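Local coordinates for protein beta-xylanase (Caldicellulosiruptor kristjanssonii, PDB 7NWN) that probably binds plant cell-wall polysaccharide as a family 9 carbohydrate-binding module of a multimodular, hyperthermostable xylanase-glucuronoyl esterase, at residues A[61-66]-A[198-203]; A[83-88]-A[174-179]. One frame throughout, in Å; residues are numbered along the deposited sequence.

Contact 1 (A[61-66]-A[198-203]); sequences FKLMWD and GEIKLK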
loop_
_atom_site.group_PDB
_atom_site.type_symbol
_atom_site.label_atom_id
_atom_site.label_comp_id
_atom_site.label_asym_id
_atom_site.label_seq_id
_atom_site.Cartn_x
_atom_site.Cartn_y
_atom_site.Cartn_z
ATOM N N PHE A 61 -6.947 -4.045 2.059
ATOM C CA PHE A 61 -5.713 -4.306 1.331
ATOM C C PHE A 61 -5.068 -5.554 1.912
ATOM O O PHE A 61 -5.320 -5.890 3.076
ATOM C CB PHE A 61 -4.788 -3.083 1.358
ATOM C CG PHE A 61 -4.192 -2.817 2.716
ATOM C CD1 PHE A 61 -4.866 -2.034 3.651
ATOM C CD2 PHE A 61 -2.956 -3.363 3.063
ATOM C CE1 PHE A 61 -4.321 -1.814 4.915
ATOM C CE2 PHE A 61 -2.400 -3.141 4.324
ATOM C CZ PHE A 61 -3.085 -2.374 5.257
ATOM N N LYS A 62 -4.238 -6.193 1.068
ATOM C CA LYS A 62 -3.445 -7.355 1.434
ATOM C C LYS A 62 -1.992 -7.020 1.141
ATOM O O LYS A 62 -1.731 -6.194 0.263
ATOM C CB LYS A 62 -3.883 -8.551 0.600
ATOM C CG LYS A 62 -5.274 -9.062 0.977
ATOM C CD LYS A 62 -5.735 -10.270 0.168
ATOM C CE LYS A 62 -7.032 -10.849 0.723
ATOM N NZ LYS A 62 -7.380 -12.090 0.040
ATOM N N LEU A 63 -1.090 -7.711 1.837
ATOM C CA LEU A 63 0.330 -7.475 1.713
ATOM C C LEU A 63 0.972 -8.817 1.453
ATOM O O LEU A 63 0.458 -9.834 1.935
ATOM C CB LEU A 63 0.881 -6.894 3.037
ATOM C CG LEU A 63 0.474 -5.457 3.375
ATOM C CD1 LEU A 63 1.190 -4.953 4.653
ATOM C CD2 LEU A 63 0.761 -4.522 2.206
ATOM N N MET A 64 2.119 -8.785 0.764
ATOM C CA MET A 64 2.891 -9.998 0.513
ATOM C C MET A 64 4.323 -9.526 0.291
ATOM O O MET A 64 4.522 -8.376 -0.098
ATOM C CB MET A 64 2.333 -10.715 -0.725
ATOM C CG MET A 64 2.751 -12.181 -0.872
ATOM S SD MET A 64 1.776 -13.072 -2.129
ATOM C CE MET A 64 0.156 -13.023 -1.414
ATOM N N TRP A 65 5.323 -10.371 0.580
ATOM C CA TRP A 65 6.700 -9.992 0.290
ATOM C C TRP A 65 7.444 -11.122 -0.407
ATOM O O TRP A 65 7.133 -12.289 -0.204
ATOM C CB TRP A 65 7.449 -9.629 1.581
ATOM C CG TRP A 65 7.743 -10.797 2.484
ATOM C CD1 TRP A 65 6.871 -11.440 3.320
ATOM C CD2 TRP A 65 9.019 -11.435 2.664
ATOM N NE1 TRP A 65 7.512 -12.433 4.022
ATOM C CE2 TRP A 65 8.842 -12.436 3.654
ATOM C CE3 TRP A 65 10.291 -11.253 2.097
ATOM C CZ2 TRP A 65 9.897 -13.267 4.059
ATOM C CZ3 TRP A 65 11.350 -12.031 2.546
ATOM C CH2 TRP A 65 11.130 -13.056 3.474
ATOM N N ASP A 66 8.444 -10.738 -1.190
ATOM C CA ASP A 66 9.391 -11.705 -1.701
ATOM C C ASP A 66 10.802 -11.163 -1.476
ATOM O O ASP A 66 10.968 -10.064 -0.961
ATOM C CB ASP A 66 9.076 -12.140 -3.141
ATOM C CG ASP A 66 9.310 -11.108 -4.233
ATOM O OD1 ASP A 66 10.146 -10.198 -4.055
ATOM O OD2 ASP A 66 8.721 -11.286 -5.315
ATOM N N GLY A 198 2.515 2.228 11.296
ATOM C CA GLY A 198 2.450 0.941 11.973
ATOM C C GLY A 198 3.650 0.070 11.592
ATOM O O GLY A 198 4.642 0.567 11.034
ATOM N N GLU A 199 3.514 -1.232 11.888
ATOM C CA GLU A 199 4.574 -2.199 11.637
ATOM C C GLU A 199 4.063 -3.341 10.765
ATOM O O GLU A 199 2.945 -3.837 10.950
ATOM C CB GLU A 199 4.969 -2.875 12.952
ATOM C CG GLU A 199 5.621 -1.899 13.896
ATOM C CD GLU A 199 6.130 -2.489 15.204
ATOM O OE1 GLU A 199 5.962 -3.726 15.447
ATOM O OE2 GLU A 199 6.722 -1.711 15.956
ATOM N N ILE A 200 4.952 -3.788 9.872
ATOM C CA ILE A 200 4.777 -5.065 9.223
ATOM C C ILE A 200 5.981 -5.927 9.607
ATOM O O ILE A 200 7.118 -5.458 9.615
ATOM C CB ILE A 200 4.657 -4.883 7.684
ATOM C CG1 ILE A 200 5.875 -4.185 7.065
ATOM C CG2 ILE A 200 3.350 -4.157 7.383
ATOM C CD1 ILE A 200 5.868 -4.069 5.526
ATOM N N LYS A 201 5.700 -7.204 9.849
ATOM C CA LYS A 201 6.771 -8.164 10.088
ATOM C C LYS A 201 6.636 -9.283 9.055
ATOM O O LYS A 201 5.538 -9.848 8.903
ATOM C CB LYS A 201 6.676 -8.688 11.529
ATOM C CG LYS A 201 7.744 -9.721 11.921
ATOM C CD LYS A 201 7.836 -9.891 13.422
ATOM C CE LYS A 201 9.023 -10.691 13.898
ATOM N NZ LYS A 201 8.533 -11.545 14.999
ATOM N N LEU A 202 7.734 -9.520 8.331
ATOM C CA LEU A 202 7.828 -10.489 7.237
ATOM C C LEU A 202 8.056 -11.876 7.828
ATOM O O LEU A 202 8.945 -12.036 8.679
ATOM C CB LEU A 202 9.010 -10.104 6.346
ATOM C CG LEU A 202 8.988 -8.658 5.863
ATOM C CD1 LEU A 202 9.986 -8.437 4.740
ATOM C CD2 LEU A 202 7.588 -8.259 5.466
ATOM N N LYS A 203 7.217 -12.833 7.410
ATOM C CA LYS A 203 7.378 -14.244 7.769
ATOM C C LYS A 203 7.134 -15.167 6.550
ATOM O O LYS A 203 6.724 -14.722 5.458
ATOM C CB LYS A 203 6.352 -14.531 8.864
ATOM C CG LYS A 203 4.891 -14.518 8.404
ATOM C CD LYS A 203 3.957 -15.012 9.485
ATOM C CE LYS A 203 2.532 -15.295 9.069
ATOM N NZ LYS A 203 2.495 -16.116 7.841
#

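Contact 2 (A[83-88]-A[174-179]); sequences SANSTP and SARRVA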
loop_
_atom_site.group_PDB
_atom_site.type_symbol
_atom_site.label_atom_id
_atom_site.label_comp_id
_atom_site.label_asym_id
_atom_site.label_seq_id
_atom_site.Cartn_x
_atom_site.Cartn_y
_atom_site.Cartn_z
ATOM N N SER A 83 -10.715 12.492 -10.418
ATOM C CA SER A 83 -9.313 12.838 -10.456
ATOM C C SER A 83 -9.146 14.132 -11.256
ATOM O O SER A 83 -8.075 14.335 -11.827
ATOM C CB SER A 83 -8.467 11.744 -11.095
ATOM O OG SER A 83 -8.994 11.299 -12.340
ATOM N N ALA A 84 -10.160 15.014 -11.238
ATOM C CA ALA A 84 -10.040 16.282 -11.972
ATOM C C ALA A 84 -9.117 17.312 -11.278
ATOM O O ALA A 84 -8.486 18.092 -11.967
ATOM C CB ALA A 84 -11.408 16.830 -12.325
ATOM N N ASN A 85 -8.945 17.273 -9.939
ATOM C CA ASN A 85 -8.059 18.209 -9.230
ATOM C C ASN A 85 -6.608 17.983 -9.642
ATOM O O ASN A 85 -6.195 16.841 -9.748
ATOM C CB ASN A 85 -8.187 18.045 -7.709
ATOM C CG ASN A 85 -7.732 19.258 -6.913
ATOM O OD1 ASN A 85 -6.579 19.688 -7.003
ATOM N ND2 ASN A 85 -8.633 19.805 -6.120
ATOM N N SER A 86 -5.803 19.043 -9.839
ATOM C CA SER A 86 -4.408 18.835 -10.230
ATOM C C SER A 86 -3.519 18.479 -9.030
ATOM O O SER A 86 -2.374 18.073 -9.209
ATOM C CB SER A 86 -3.858 20.027 -10.961
ATOM O OG SER A 86 -3.914 21.133 -10.080
ATOM N N THR A 87 -4.011 18.672 -7.801
ATOM C CA THR A 87 -3.274 18.223 -6.630
ATOM C C THR A 87 -3.507 16.719 -6.476
ATOM O O THR A 87 -4.647 16.287 -6.285
ATOM C CB THR A 87 -3.732 18.936 -5.343
ATOM O OG1 THR A 87 -3.603 20.338 -5.566
ATOM C CG2 THR A 87 -2.911 18.575 -4.118
ATOM N N PRO A 88 -2.428 15.894 -6.530
ATOM C CA PRO A 88 -2.540 14.431 -6.444
ATOM C C PRO A 88 -3.377 13.872 -5.304
ATOM O O PRO A 88 -4.191 12.971 -5.559
ATOM C CB PRO A 88 -1.077 13.940 -6.418
ATOM C CG PRO A 88 -0.311 15.061 -7.155
ATOM C CD PRO A 88 -1.041 16.333 -6.768
ATOM N N SER A 174 -17.155 17.264 -6.688
ATOM C CA SER A 174 -16.584 18.618 -6.708
ATOM C C SER A 174 -15.082 18.613 -7.021
ATOM O O SER A 174 -14.467 19.670 -7.043
ATOM C CB SER A 174 -16.879 19.380 -5.431
ATOM O OG SER A 174 -16.061 18.912 -4.353
ATOM N N ALA A 175 -14.453 17.438 -7.241
ATOM C CA ALA A 175 -13.040 17.414 -7.615
ATOM C C ALA A 175 -12.116 17.885 -6.474
ATOM O O ALA A 175 -11.119 18.573 -6.699
ATOM C CB ALA A 175 -12.830 18.192 -8.889
ATOM N N ARG A 176 -12.464 17.513 -5.240
ATOM C CA ARG A 176 -11.696 17.801 -4.033
ATOM C C ARG A 176 -11.723 16.555 -3.153
ATOM O O ARG A 176 -12.740 15.875 -3.087
ATOM C CB ARG A 176 -12.448 18.831 -3.169
ATOM C CG ARG A 176 -12.104 20.287 -3.453
ATOM C CD ARG A 176 -13.086 21.113 -4.245
ATOM N NE ARG A 176 -14.407 20.990 -3.639
ATOM C CZ ARG A 176 -15.088 21.987 -3.060
ATOM N NH1 ARG A 176 -14.562 23.201 -3.011
ATOM N NH2 ARG A 176 -16.299 21.756 -2.563
ATOM N N ARG A 177 -10.692 16.362 -2.330
ATOM C CA ARG A 177 -10.762 15.323 -1.310
ATOM C C ARG A 177 -11.725 15.747 -0.201
ATOM O O ARG A 177 -11.632 16.863 0.284
ATOM C CB ARG A 177 -9.362 15.024 -0.748
ATOM C CG ARG A 177 -9.395 13.972 0.360
ATOM C CD ARG A 177 -7.974 13.501 0.680
ATOM N NE ARG A 177 -7.463 14.433 1.671
ATOM C CZ ARG A 177 -6.218 14.451 2.152
ATOM N NH1 ARG A 177 -5.311 13.579 1.732
ATOM N NH2 ARG A 177 -5.888 15.371 3.039
ATOM N N VAL A 178 -12.614 14.838 0.206
ATOM C CA VAL A 178 -13.565 15.074 1.267
ATOM C C VAL A 178 -13.322 14.144 2.438
ATOM O O VAL A 178 -13.954 14.348 3.468
ATOM C CB VAL A 178 -15.030 15.009 0.791
ATOM C CG1 VAL A 178 -15.258 16.045 -0.301
ATOM C CG2 VAL A 178 -15.451 13.632 0.285
ATOM N N ALA A 179 -12.484 13.105 2.266
ATOM C CA ALA A 179 -12.271 12.139 3.337
ATOM C C ALA A 179 -10.952 11.393 3.126
ATOM O O ALA A 179 -10.447 11.344 2.011
ATOM C CB ALA A 179 -13.430 11.190 3.470
#

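Contact 1 (A[61-66]-A[198-203])
Trp-65 sets its CG between the backbone N and the carbonyl carbon (chi1 70°), while Leu-202 holds CG anti to its own carbonyl carbon (chi1 -53°); these torsions lay the leucine over one face of the indole. The CB of Leu-202 sits 3.6 Å from the centroid of the Trp-65 five-membered ring and near the ring normal, a CH-pi contact. Both methyls of Leu-202 spread over the same indole: CD1 of Leu-202 lies 3.8 Å from the ring-fusion carbon CD2 of Trp-65, and CD2 of Leu-202 3.9 Å from CG of Trp-65. At the edge of the indole, NE1 of Trp-65 donates to the backbone O of Lys-203 at 2.8 Å, with an N-H...O angle of 154°. The oxygen lies near the ring plane, the donor tilted from the carbonyl plane. A buried indole N-H is thus satisfied by the backbone of Lys-203, and face and edge together limit the rotation of the ring. The Lys-203 side chain starts out away from 61-66, and its NZ hydrogen-bonds to OG of Ser-26. Two residues back on each strand, the CD1 methyl of Leu-63 meets the CG2 methyl of Ile-200 at 3.6 Å, the side chains crossing at about a right angle. Val-25 of strand 22-25 touches Leu-63, Trp-65 and Ile-200, Phe-164 of strand 161-171 adjoins Leu-63 and Ile-200, and Tyr-27 meets the indole edge-to-face. CA atoms stand 9.1 Å apart at Leu-63 and Ile-200 but 7.1 Å at Trp-65 and Leu-202, so the strands close toward the indole; 58-66 lies in the antiparallel sheet, 198-202 in the mixed one. Such packing of one sheet on another is the hydrophobic core of a beta-sandwich, the fold of family 9 carbohydrate-binding modules.

Contact 2 (A[83-88]-A[174-179])
The backbone O of Ala-175 receives the side-chain amide of Asn-85: ND2 to O is 2.8 Å with an N-H...O angle of 157°, and the bond lies in the carbonyl plane and close to the plane of the amide. With CG anti to the backbone N (chi1 -159°), the Asn-85 amide reaches out between the two loops. Its other end is used as well: OD1 of Asn-85 accepts the backbone N of Thr-87 at 2.9 Å, on a lone pair, which makes an Asx turn and fixes the flip of the amide. Beside this bridge the CB methyls of Ala-84 and Ala-175 touch at 4.0 Å. On the far loop, Arg-176 folds back so that NE donates to the OG of Ser-174 at 2.8 Å, an oxygen also hydrogen-bonded to OD1 of Asp-172. An alanine in place of Asn-85 is likely to leave the Ala-175 carbonyl without this donor, the Thr-87 N-H without its acceptor, and the loop at 83-88 less firmly held against 174-179. Across the contact the grip is therefore one neutral amide on a peptide carbonyl, plus a small methyl contact, and should depend little on pH.

How the contacts relate
Along the chain the order is 61-66, 83-88, 174-179, 198-203, so contact 2 falls within the span that contact 1 brackets. Their centres are 29 Å apart, on opposite sides of the chain's centre, and their nearest atoms about 15 Å apart. Both reach the mixed sheet, through successive strands 177-182 and 198-202; contact 1 adds strand 58-66 of the four-stranded antiparallel sheet, while the 83-88 loop lies between strand 69-77 of that sheet and strand 93-99 of the mixed one. Contact 1 joins the sheets in the interior; contact 2 pairs surface loops whose chain neighbours, Asp-78, Val-80, Asp-92 and Ala-171, bind a calcium ion. Core packing, and probably loop bonds and calcium, help hold the module together.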